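Local coordinates for protein octenoyl-CoA reductase/carboxylase (Streptomyces sp., PDB 4A0S) that probably reduces and carboxylates 2-octenoyl-CoA with NADPH, supplying a polyketide extender unit for cinnabaramide biosynthesis, at residues 129-134 with 182-187. Residues are numbered along the deposited sequence; the frame is centred on the assembly and turned at random.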
ATOM      1  N   ARG A 129      -4.093  29.341 -12.962  1.00 15.66           N
ATOM      2  CA  ARG A 129      -5.470  29.049 -13.270  1.00 16.61           C
ATOM      3  C   ARG A 129      -6.377  29.322 -12.099  1.00 16.50           C
ATOM      4  O   ARG A 129      -5.980  29.173 -10.946  1.00 16.44           O
ATOM      5  CB  ARG A 129      -5.604  27.591 -13.686  1.00 16.67           C
ATOM      6  CG  ARG A 129      -4.950  27.372 -15.028  1.00 18.23           C
ATOM      7  CD  ARG A 129      -5.038  25.965 -15.486  1.00 20.82           C
ATOM      8  NE  ARG A 129      -4.041  25.120 -14.855  1.00 21.62           N
ATOM      9  CZ  ARG A 129      -2.736  25.119 -15.131  1.00 22.10           C
ATOM     10  NH1 ARG A 129      -2.203  25.957 -16.024  1.00 24.92           N
ATOM     11  NH2 ARG A 129      -1.948  24.282 -14.481  1.00 22.03           N
ATOM     12  N   ARG A 130      -7.589  29.757 -12.430  1.00 17.58           N
ATOM     13  CA  ARG A 130      -8.738  29.745 -11.528  1.00 17.67           C
ATOM     14  C   ARG A 130      -8.696  30.802 -10.441  1.00 17.41           C
ATOM     15  O   ARG A 130      -9.680  31.523 -10.255  1.00 17.86           O
ATOM     16  CB  ARG A 130      -8.999  28.344 -10.960  1.00 17.74           C
ATOM     17  CG  ARG A 130      -9.395  27.319 -12.012  1.00 18.79           C
ATOM     18  CD  ARG A 130      -9.623  25.957 -11.358  1.00 19.31           C
ATOM     19  NE  ARG A 130      -8.382  25.356 -10.860  1.00 19.17           N
ATOM     20  CZ  ARG A 130      -7.492  24.714 -11.615  1.00 20.63           C
ATOM     21  NH1 ARG A 130      -7.686  24.587 -12.921  1.00 19.37           N
ATOM     22  NH2 ARG A 130      -6.400  24.200 -11.063  1.00 21.85           N
ATOM     23  N   TRP A 131      -7.586  30.917  -9.724  1.00 16.67           N
ATOM     24  CA  TRP A 131      -7.475  31.969  -8.712  1.00 16.58           C
ATOM     25  C   TRP A 131      -7.612  33.331  -9.329  1.00 17.24           C
ATOM     26  O   TRP A 131      -7.190  33.577 -10.459  1.00 17.08           O
ATOM     27  CB  TRP A 131      -6.145  31.919  -7.968  1.00 16.03           C
ATOM     28  CG  TRP A 131      -5.979  30.655  -7.282  1.00 15.26           C
ATOM     29  CD1 TRP A 131      -5.124  29.657  -7.617  1.00 14.79           C
ATOM     30  CD2 TRP A 131      -6.731  30.195  -6.166  1.00 14.66           C
ATOM     31  NE1 TRP A 131      -5.276  28.602  -6.760  1.00 14.26           N
ATOM     32  CE2 TRP A 131      -6.255  28.906  -5.854  1.00 14.42           C
ATOM     33  CE3 TRP A 131      -7.746  30.754  -5.382  1.00 14.92           C
ATOM     34  CZ2 TRP A 131      -6.766  28.157  -4.791  1.00 14.44           C
ATOM     35  CZ3 TRP A 131      -8.263  30.005  -4.328  1.00 14.93           C
ATOM     36  CH2 TRP A 131      -7.776  28.729  -4.044  1.00 14.70           C
ATOM     37  N   LYS A 132      -8.205  34.233  -8.577  1.00 17.53           N
ATOM     38  CA  LYS A 132      -8.330  35.580  -9.068  1.00 17.99           C
ATOM     39  C   LYS A 132      -8.184  36.529  -7.886  1.00 17.70           C
ATOM     40  O   LYS A 132      -8.407  36.133  -6.745  1.00 16.76           O
ATOM     41  CB  LYS A 132      -9.667  35.740  -9.790  1.00 19.19           C
ATOM     42  CG  LYS A 132     -10.853  35.472  -8.909  1.00 21.75           C
ATOM     43  CD  LYS A 132     -12.115  35.380  -9.760  1.00 28.00           C
ATOM     44  CE  LYS A 132     -13.334  35.182  -8.883  1.00 31.02           C
ATOM     45  NZ  LYS A 132     -13.337  33.819  -8.269  1.00 32.70           N
ATOM     46  N   PRO A 133      -7.762  37.771  -8.149  1.00 19.81           N
ATOM     47  CA  PRO A 133      -7.666  38.742  -7.068  1.00 19.96           C
ATOM     48  C   PRO A 133      -8.978  38.825  -6.275  1.00 20.19           C
ATOM     49  O   PRO A 133     -10.058  38.834  -6.868  1.00 20.47           O
ATOM     50  CB  PRO A 133      -7.378  40.039  -7.816  1.00 20.35           C
ATOM     51  CG  PRO A 133      -6.614  39.579  -9.032  1.00 19.94           C
ATOM     52  CD  PRO A 133      -7.308  38.333  -9.436  1.00 20.12           C
ATOM     53  N   GLY A 134      -8.865  38.871  -4.947  1.00 19.81           N
ATOM     54  CA  GLY A 134     -10.023  38.854  -4.070  1.00 19.97           C
ATOM     55  C   GLY A 134     -10.299  37.498  -3.432  1.00 19.43           C
ATOM     56  O   GLY A 134     -11.006  37.403  -2.436  1.00 18.94           O
ATOM     57  N   SER A 182       0.240  26.247  -6.674  1.00 15.69           N
ATOM     58  CA  SER A 182       0.010  24.937  -6.072  1.00 15.55           C
ATOM     59  C   SER A 182       0.260  24.936  -4.567  1.00 15.46           C
ATOM     60  O   SER A 182       0.281  23.866  -3.938  1.00 15.36           O
ATOM     61  CB  SER A 182       0.879  23.882  -6.743  1.00 15.52           C
ATOM     62  OG  SER A 182       2.237  24.242  -6.623  1.00 15.55           O
ATOM     63  N   GLN A 183       0.442  26.132  -4.000  1.00 15.52           N
ATOM     64  CA  GLN A 183       0.468  26.303  -2.549  1.00 15.49           C
ATOM     65  C   GLN A 183      -0.871  26.789  -2.024  1.00 15.56           C
ATOM     66  O   GLN A 183      -1.076  26.863  -0.815  1.00 15.56           O
ATOM     67  CB  GLN A 183       1.531  27.322  -2.142  1.00 15.58           C
ATOM     68  CG  GLN A 183       2.949  26.909  -2.441  1.00 15.57           C
ATOM     69  CD  GLN A 183       3.907  27.998  -2.029  1.00 15.71           C
ATOM     70  OE1 GLN A 183       4.499  28.669  -2.866  1.00 15.82           O
ATOM     71  NE2 GLN A 183       4.016  28.220  -0.722  1.00 15.74           N
ATOM     72  N   LEU A 184      -1.770  27.126  -2.948  1.00 15.64           N
ATOM     73  CA  LEU A 184      -3.030  27.780  -2.606  1.00 15.78           C
ATOM     74  C   LEU A 184      -4.191  26.837  -2.417  1.00 15.77           C
ATOM     75  O   LEU A 184      -4.417  25.936  -3.243  1.00 15.73           O
ATOM     76  CB  LEU A 184      -3.410  28.783  -3.695  1.00 15.95           C
ATOM     77  CG  LEU A 184      -2.518  30.014  -3.766  1.00 16.04           C
ATOM     78  CD1 LEU A 184      -2.936  30.865  -4.917  1.00 16.24           C
ATOM     79  CD2 LEU A 184      -2.626  30.819  -2.475  1.00 16.12           C
ATOM     80  N   LEU A 185      -4.953  27.093  -1.356  1.00 15.85           N
ATOM     81  CA  LEU A 185      -6.225  26.435  -1.136  1.00 15.92           C
ATOM     82  C   LEU A 185      -7.232  27.489  -0.706  1.00 16.16           C
ATOM     83  O   LEU A 185      -6.844  28.505  -0.130  1.00 16.23           O
ATOM     84  CB  LEU A 185      -6.096  25.363  -0.062  1.00 15.81           C
ATOM     85  CG  LEU A 185      -5.219  24.169  -0.434  1.00 15.61           C
ATOM     86  CD1 LEU A 185      -4.971  23.286   0.796  1.00 15.54           C
ATOM     87  CD2 LEU A 185      -5.838  23.404  -1.627  1.00 15.64           C
ATOM     88  N   PRO A 186      -8.519  27.250  -0.982  1.00 16.33           N
ATOM     89  CA  PRO A 186      -9.504  28.196  -0.474  1.00 16.61           C
ATOM     90  C   PRO A 186      -9.483  28.209   1.041  1.00 16.62           C
ATOM     91  O   PRO A 186      -9.465  27.153   1.694  1.00 16.51           O
ATOM     92  CB  PRO A 186     -10.838  27.653  -0.992  1.00 16.80           C
ATOM     93  CG  PRO A 186     -10.593  26.252  -1.365  1.00 16.93           C
ATOM     94  CD  PRO A 186      -9.141  26.152  -1.758  1.00 16.33           C
ATOM     95  N   LYS A 187      -9.426  29.404   1.591  1.00 16.78           N
ATOM     96  CA  LYS A 187      -9.497  29.574   3.027  1.00 16.87           C
ATOM     97  C   LYS A 187     -10.831  29.040   3.527  1.00 17.07           C
ATOM     98  O   LYS A 187     -11.872  29.340   2.947  1.00 17.30           O
ATOM     99  CB  LYS A 187      -9.379  31.053   3.365  1.00 17.08           C
ATOM    100  CG  LYS A 187      -9.622  31.376   4.821  1.00 17.26           C
ATOM    101  CD  LYS A 187      -9.763  32.866   4.979  1.00 17.64           C
ATOM    102  CE  LYS A 187     -10.518  33.214   6.261  1.00 18.78           C
ATOM    103  NZ  LYS A 187     -11.972  32.843   6.180  1.00 18.68           N
TER
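The indole of Trp131 lies across the side chain of Leu184, and the two side chains run past each other in opposite directions. Over one face of the indole, Leu184 CD1 makes a CH-pi contact with the five-membered ring, 3.7 Å from its centroid and only 10° off the normal. On the same face Leu184 CB sits nearer the rim, 3.6 Å from Trp131 CE2. The CB of Trp131 points toward 182-187, and with CG beside the backbone N and anti to the carbonyl carbon (chi1 -60°), a chi2 of 109° brings one face of the indole over Leu184. The far end of the six-membered ring meets Pro186 in another manner: Trp131 CH2 comes within 3.5 Å of Pro186 N and 3.7 Å of Pro186 CD, and the proline lies at the ring edge.

Both segments belong to the GroES-like domain of this medium-chain dehydrogenase/reductase fold. Strand 184-186 pairs antiparallel with strand 136-139, and the loop 129-134 leads into that same strand from 117-124. Trp131 and Leu184 also share Val137 as a neighbour, so the indole bridges the loop and the strand pair 136-139/184-186. With an alanine here, Leu184 CD1 would probably lose its aromatic cover and a gap would open beside Pro186.

No hydrogen bond links the segments; within the loop, Trp131 N donates to Arg129 O at 2.7 Å, closing a classic gamma-turn with Arg130 at its centre. The arginines of the turn reach another chain: Arg129 and Arg130 both form salt bridges with Asp145 of the second subunit.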